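Local coordinates for uncharacterized protein YLR301W (Saccharomyces cerevisiae, PDB 3RBY) that is non-essential and of unknown function but interacts with the protein HRR25, may interact with SEC72, and is found in the cytoplasm and nucleus, at residues S156-V170 and V231-H244. Residues are numbered along the deposited sequence; the frame is centred on the assembly and turned at random.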
loop_
_atom_site.group_PDB
_atom_site.type_symbol
_atom_site.label_atom_id
_atom_site.label_comp_id
_atom_site.label_asym_id
_atom_site.label_seq_id
_atom_site.Cartn_x
_atom_site.Cartn_y
_atom_site.Cartn_z
ATOM N N SER A 156 -1.826 2.235 -23.006
ATOM C CA SER A 156 -3.162 1.810 -22.591
ATOM C C SER A 156 -3.824 1.138 -23.786
ATOM O O SER A 156 -4.189 1.806 -24.765
ATOM C CB SER A 156 -3.973 3.013 -22.112
ATOM O OG SER A 156 -5.264 2.635 -21.648
ATOM N N ILE A 157 -3.972 -0.183 -23.701
ATOM C CA ILE A 157 -4.417 -0.995 -24.836
ATOM C C ILE A 157 -5.502 -1.979 -24.411
ATOM O O ILE A 157 -5.375 -2.648 -23.389
ATOM C CB ILE A 157 -3.233 -1.762 -25.489
ATOM C CG1 ILE A 157 -2.167 -0.774 -25.994
ATOM C CG2 ILE A 157 -3.725 -2.652 -26.628
ATOM C CD1 ILE A 157 -0.863 -1.431 -26.460
ATOM N N VAL A 158 -6.584 -2.048 -25.180
ATOM C CA VAL A 158 -7.682 -2.942 -24.843
ATOM C C VAL A 158 -8.094 -3.751 -26.075
ATOM O O VAL A 158 -8.266 -3.183 -27.162
ATOM C CB VAL A 158 -8.896 -2.161 -24.294
ATOM C CG1 VAL A 158 -10.013 -3.110 -23.847
ATOM C CG2 VAL A 158 -8.476 -1.265 -23.134
ATOM N N LEU A 159 -8.216 -5.074 -25.909
ATOM C CA LEU A 159 -8.765 -5.941 -26.951
ATOM C C LEU A 159 -10.060 -6.561 -26.455
ATOM O O LEU A 159 -10.204 -6.896 -25.270
ATOM C CB LEU A 159 -7.789 -7.031 -27.389
ATOM C CG LEU A 159 -6.577 -6.570 -28.208
ATOM C CD1 LEU A 159 -5.552 -5.901 -27.308
ATOM C CD2 LEU A 159 -5.947 -7.751 -28.908
ATOM N N LYS A 160 -11.011 -6.683 -27.371
ATOM C CA LYS A 160 -12.316 -7.228 -27.054
ATOM C C LYS A 160 -12.650 -8.365 -28.014
ATOM O O LYS A 160 -12.434 -8.268 -29.229
ATOM C CB LYS A 160 -13.366 -6.126 -27.168
ATOM C CG LYS A 160 -14.719 -6.435 -26.539
ATOM C CD LYS A 160 -15.581 -5.154 -26.577
ATOM C CE LYS A 160 -16.986 -5.367 -25.997
ATOM N NZ LYS A 160 -17.821 -6.259 -26.850
ATOM N N VAL A 161 -13.192 -9.442 -27.464
ATOM C CA VAL A 161 -13.498 -10.623 -28.260
ATOM C C VAL A 161 -14.640 -10.333 -29.212
ATOM O O VAL A 161 -15.690 -9.806 -28.804
ATOM C CB VAL A 161 -13.851 -11.842 -27.369
ATOM C CG1 VAL A 161 -15.031 -12.615 -27.926
ATOM C CG2 VAL A 161 -12.655 -12.745 -27.245
ATOM N N THR A 162 -14.450 -10.714 -30.476
ATOM C CA THR A 162 -15.466 -10.547 -31.513
ATOM C C THR A 162 -15.930 -11.902 -32.058
ATOM O O THR A 162 -15.783 -12.194 -33.244
ATOM C CB THR A 162 -14.948 -9.685 -32.678
ATOM O OG1 THR A 162 -13.852 -10.350 -33.319
ATOM C CG2 THR A 162 -14.484 -8.328 -32.171
ATOM N N ASP A 163 -16.492 -12.717 -31.171
ATOM C CA ASP A 163 -16.996 -14.044 -31.493
ATOM C C ASP A 163 -18.337 -14.163 -30.771
ATOM O O ASP A 163 -18.507 -13.617 -29.678
ATOM C CB ASP A 163 -16.010 -15.106 -30.997
ATOM C CG ASP A 163 -16.390 -16.508 -31.426
ATOM O OD1 ASP A 163 -17.423 -17.026 -30.934
ATOM O OD2 ASP A 163 -15.645 -17.096 -32.250
ATOM N N GLU A 164 -19.306 -14.831 -31.382
ATOM C CA GLU A 164 -20.641 -14.877 -30.797
ATOM C C GLU A 164 -20.698 -15.835 -29.618
ATOM O O GLU A 164 -21.537 -15.689 -28.730
ATOM C CB GLU A 164 -21.684 -15.260 -31.855
ATOM C CG GLU A 164 -21.224 -16.335 -32.844
ATOM C CD GLU A 164 -22.387 -17.052 -33.541
ATOM O OE1 GLU A 164 -22.200 -18.225 -33.936
ATOM O OE2 GLU A 164 -23.481 -16.456 -33.697
ATOM N N ALA A 165 -19.802 -16.817 -29.619
ATOM C CA ALA A 165 -19.776 -17.846 -28.581
ATOM C C ALA A 165 -18.994 -17.441 -27.325
ATOM O O ALA A 165 -18.985 -18.183 -26.328
ATOM C CB ALA A 165 -19.226 -19.151 -29.149
ATOM N N TYR A 166 -18.343 -16.278 -27.370
ATOM C CA TYR A 166 -17.452 -15.871 -26.282
ATOM C C TYR A 166 -17.597 -14.424 -25.871
ATOM O O TYR A 166 -17.885 -13.557 -26.697
ATOM C CB TYR A 166 -16.001 -16.051 -26.695
ATOM C CG TYR A 166 -15.522 -17.472 -26.751
ATOM C CD1 TYR A 166 -15.009 -18.095 -25.618
ATOM C CD2 TYR A 166 -15.550 -18.183 -27.941
ATOM C CE1 TYR A 166 -14.553 -19.397 -25.668
ATOM C CE2 TYR A 166 -15.092 -19.478 -28.007
ATOM C CZ TYR A 166 -14.596 -20.085 -26.867
ATOM O OH TYR A 166 -14.138 -21.385 -26.928
ATOM N N ASP A 167 -17.372 -14.179 -24.583
ATOM C CA ASP A 167 -17.091 -12.847 -24.069
ATOM C C ASP A 167 -15.620 -12.773 -23.648
ATOM O O ASP A 167 -15.085 -13.732 -23.086
ATOM C CB ASP A 167 -17.993 -12.535 -22.881
ATOM C CG ASP A 167 -19.439 -12.354 -23.282
ATOM O OD1 ASP A 167 -20.321 -12.740 -22.487
ATOM O OD2 ASP A 167 -19.690 -11.827 -24.382
ATOM N N GLY A 168 -14.966 -11.643 -23.915
ATOM C CA GLY A 168 -13.567 -11.499 -23.554
ATOM C C GLY A 168 -13.020 -10.085 -23.645
ATOM O O GLY A 168 -13.364 -9.330 -24.561
ATOM N N LEU A 169 -12.147 -9.734 -22.696
ATOM C CA LEU A 169 -11.540 -8.407 -22.630
ATOM C C LEU A 169 -10.115 -8.566 -22.122
ATOM O O LEU A 169 -9.882 -9.226 -21.103
ATOM C CB LEU A 169 -12.309 -7.551 -21.625
ATOM C CG LEU A 169 -12.798 -6.134 -21.935
ATOM C CD1 LEU A 169 -12.478 -5.206 -20.787
ATOM C CD2 LEU A 169 -12.245 -5.601 -23.243
ATOM N N VAL A 170 -9.158 -7.965 -22.813
ATOM C CA VAL A 170 -7.800 -7.881 -22.290
ATOM C C VAL A 170 -7.427 -6.405 -22.172
ATOM O O VAL A 170 -7.628 -5.629 -23.112
ATOM C CB VAL A 170 -6.799 -8.658 -23.169
ATOM C CG1 VAL A 170 -5.362 -8.427 -22.695
ATOM C CG2 VAL A 170 -7.122 -10.132 -23.113
ATOM N N VAL A 231 -7.083 -9.192 -34.191
ATOM C CA VAL A 231 -6.039 -10.111 -33.792
ATOM C C VAL A 231 -6.651 -11.481 -33.586
ATOM O O VAL A 231 -7.632 -11.621 -32.842
ATOM C CB VAL A 231 -5.345 -9.647 -32.508
ATOM C CG1 VAL A 231 -4.309 -10.673 -32.069
ATOM C CG2 VAL A 231 -4.708 -8.285 -32.741
ATOM N N THR A 232 -6.077 -12.484 -34.249
ATOM C CA THR A 232 -6.567 -13.854 -34.111
ATOM C C THR A 232 -5.577 -14.740 -33.345
ATOM O O THR A 232 -4.404 -14.895 -33.732
ATOM C CB THR A 232 -6.921 -14.485 -35.474
ATOM O OG1 THR A 232 -7.867 -13.652 -36.159
ATOM C CG2 THR A 232 -7.518 -15.882 -35.272
ATOM N N SER A 233 -6.064 -15.303 -32.247
ATOM C CA SER A 233 -5.278 -16.212 -31.421
ATOM C C SER A 233 -5.968 -17.574 -31.410
ATOM O O SER A 233 -7.004 -17.741 -30.752
ATOM C CB SER A 233 -5.159 -15.675 -29.991
ATOM O OG SER A 233 -4.312 -16.495 -29.213
ATOM N N ASN A 234 -5.406 -18.538 -32.142
ATOM C CA ASN A 234 -5.972 -19.889 -32.203
ATOM C C ASN A 234 -7.450 -19.887 -32.586
ATOM O O ASN A 234 -8.300 -20.413 -31.856
ATOM C CB ASN A 234 -5.766 -20.632 -30.869
ATOM C CG ASN A 234 -4.367 -21.225 -30.744
ATOM O OD1 ASN A 234 -3.607 -20.866 -29.843
ATOM N ND2 ASN A 234 -4.023 -22.144 -31.652
ATOM N N GLY A 235 -7.754 -19.275 -33.722
ATOM C CA GLY A 235 -9.124 -19.240 -34.209
ATOM C C GLY A 235 -10.070 -18.255 -33.528
ATOM O O GLY A 235 -11.172 -18.010 -34.040
ATOM N N LEU A 236 -9.666 -17.693 -32.385
ATOM C CA LEU A 236 -10.480 -16.669 -31.717
ATOM C C LEU A 236 -10.065 -15.247 -32.135
ATOM O O LEU A 236 -8.892 -14.858 -32.020
ATOM C CB LEU A 236 -10.402 -16.810 -30.201
ATOM C CG LEU A 236 -11.727 -16.953 -29.438
ATOM C CD1 LEU A 236 -11.810 -15.946 -28.321
ATOM C CD2 LEU A 236 -12.944 -16.827 -30.338
ATOM N N ASN A 237 -11.035 -14.483 -32.634
ATOM C CA ASN A 237 -10.787 -13.110 -33.070
ATOM C C ASN A 237 -11.023 -12.100 -31.957
ATOM O O ASN A 237 -11.995 -12.188 -31.203
ATOM C CB ASN A 237 -11.648 -12.762 -34.276
ATOM C CG ASN A 237 -11.276 -13.564 -35.503
ATOM O OD1 ASN A 237 -10.244 -14.235 -35.526
ATOM N ND2 ASN A 237 -12.110 -13.496 -36.537
ATOM N N TRP A 238 -10.104 -11.155 -31.849
ATOM C CA TRP A 238 -10.275 -10.040 -30.948
ATOM C C TRP A 238 -10.117 -8.790 -31.766
ATOM O O TRP A 238 -9.370 -8.786 -32.749
ATOM C CB TRP A 238 -9.196 -10.046 -29.875
ATOM C CG TRP A 238 -9.219 -11.268 -29.034
ATOM C CD1 TRP A 238 -8.910 -12.548 -29.423
ATOM C CD2 TRP A 238 -9.568 -11.336 -27.650
ATOM N NE1 TRP A 238 -9.058 -13.409 -28.357
ATOM C CE2 TRP A 238 -9.454 -12.691 -27.255
ATOM C CE3 TRP A 238 -9.965 -10.387 -26.705
ATOM C CZ2 TRP A 238 -9.718 -13.114 -25.946
ATOM C CZ3 TRP A 238 -10.239 -10.803 -25.410
ATOM C CH2 TRP A 238 -10.112 -12.159 -25.041
ATOM N N GLU A 239 -10.803 -7.731 -31.343
ATOM C CA GLU A 239 -10.650 -6.413 -31.939
ATOM C C GLU A 239 -9.931 -5.496 -30.948
ATOM O O GLU A 239 -10.270 -5.464 -29.757
ATOM C CB GLU A 239 -12.031 -5.834 -32.291
ATOM C CG GLU A 239 -11.979 -4.588 -33.176
ATOM C CD GLU A 239 -13.310 -3.829 -33.220
ATOM O OE1 GLU A 239 -13.308 -2.647 -33.660
ATOM O OE2 GLU A 239 -14.351 -4.408 -32.802
ATOM N N VAL A 240 -8.927 -4.771 -31.426
ATOM C CA VAL A 240 -8.285 -3.727 -30.626
ATOM C C VAL A 240 -9.221 -2.522 -30.557
ATOM O O VAL A 240 -9.323 -1.760 -31.527
ATOM C CB VAL A 240 -6.976 -3.247 -31.273
ATOM C CG1 VAL A 240 -6.438 -2.029 -30.511
ATOM C CG2 VAL A 240 -5.941 -4.376 -31.324
ATOM N N ILE A 241 -9.906 -2.335 -29.433
ATOM C CA ILE A 241 -10.875 -1.227 -29.343
ATOM C C ILE A 241 -10.277 0.034 -28.719
ATOM O O ILE A 241 -10.937 1.083 -28.616
ATOM C CB ILE A 241 -12.134 -1.646 -28.573
ATOM C CG1 ILE A 241 -11.779 -1.910 -27.099
ATOM C CG2 ILE A 241 -12.761 -2.877 -29.219
ATOM C CD1 ILE A 241 -12.992 -2.182 -26.177
ATOM N N GLU A 242 -9.028 -0.081 -28.287
ATOM C CA GLU A 242 -8.295 1.035 -27.709
ATOM C C GLU A 242 -6.794 0.792 -27.924
ATOM O O GLU A 242 -6.283 -0.321 -27.683
ATOM C CB GLU A 242 -8.615 1.176 -26.212
ATOM C CG GLU A 242 -7.863 2.328 -25.532
ATOM C CD GLU A 242 -8.214 2.487 -24.051
ATOM O OE1 GLU A 242 -9.172 1.833 -23.571
ATOM O OE2 GLU A 242 -7.529 3.272 -23.358
ATOM N N TYR A 243 -6.090 1.820 -28.392
ATOM C CA TYR A 243 -4.658 1.707 -28.618
ATOM C C TYR A 243 -3.926 3.032 -28.388
ATOM O O TYR A 243 -3.604 3.748 -29.343
ATOM C CB TYR A 243 -4.384 1.186 -30.033
ATOM C CG TYR A 243 -3.009 0.566 -30.194
ATOM C CD1 TYR A 243 -2.773 -0.749 -29.801
ATOM C CD2 TYR A 243 -1.948 1.293 -30.733
ATOM C CE1 TYR A 243 -1.516 -1.333 -29.941
ATOM C CE2 TYR A 243 -0.677 0.717 -30.881
ATOM C CZ TYR A 243 -0.470 -0.597 -30.484
ATOM O OH TYR A 243 0.780 -1.181 -30.628
ATOM N N HIS A 244 -3.660 3.356 -27.125
ATOM C CA HIS A 244 -2.835 4.518 -26.803
ATOM C C HIS A 244 -1.416 4.067 -26.484
ATOM O O HIS A 244 -1.113 3.726 -25.338
ATOM C CB HIS A 244 -3.405 5.302 -25.611
ATOM C CG HIS A 244 -4.818 5.743 -25.799
ATOM N ND1 HIS A 244 -5.187 6.662 -26.763
ATOM C CD2 HIS A 244 -5.957 5.405 -25.150
ATOM C CE1 HIS A 244 -6.489 6.867 -26.697
ATOM N NE2 HIS A 244 -6.983 6.118 -25.722
HETATM O O HOH W 1 -13.580 -15.831 -33.387
#
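Backbone bonds zip Ser156-Val161 to Leu236-His244 antiparallel: Ser156 and His244 exchange a pair, as do Lys160 and Glu239, where Glu239 N reaches Lys160 O at 2.7 Å. Thr162 N closes the ladder on Asn237 O. Between the Ser156-His244 and Lys160-Glu239 pairs lies a classic beta bulge, Ile241 and Glu242 both facing Val158. Val158 O takes Ile241 N at 2.9 Å and Glu242 N only weakly, at 3.4 Å. The ladder joins the hairpin 156-173 to the C-terminal hairpin, turned by a type I' turn from Ser233 to Leu236, within the seven-stranded antiparallel sheet of the C-terminal half. On the face of Ile157, Leu159 and Val161, Val161 CG2 sits over one face of the Trp238 indole, which brings CZ3 within 3.4 Å of Gly168 C, on the next strand; its NE1 bonds Lys217 O. Leu159 CG meets Val240 CG2 at 3.9 Å. Ile157 runs alongside Tyr243, Ile157 CD1 lying 3.5 Å from Tyr243 CE1. Among polar side chains, Glu242 is extended with CG anti to the backbone N (chi1 179°), which carries its carboxylate along the face shared with Val158 to Ser156; OE2 accepts Ser156 OG at 2.9 Å from above the carboxylate plane. Ser28 and Asp30 N also hold that carboxylate. A water links Asp163 OD2, 2.7 Å away, to Asn237 N.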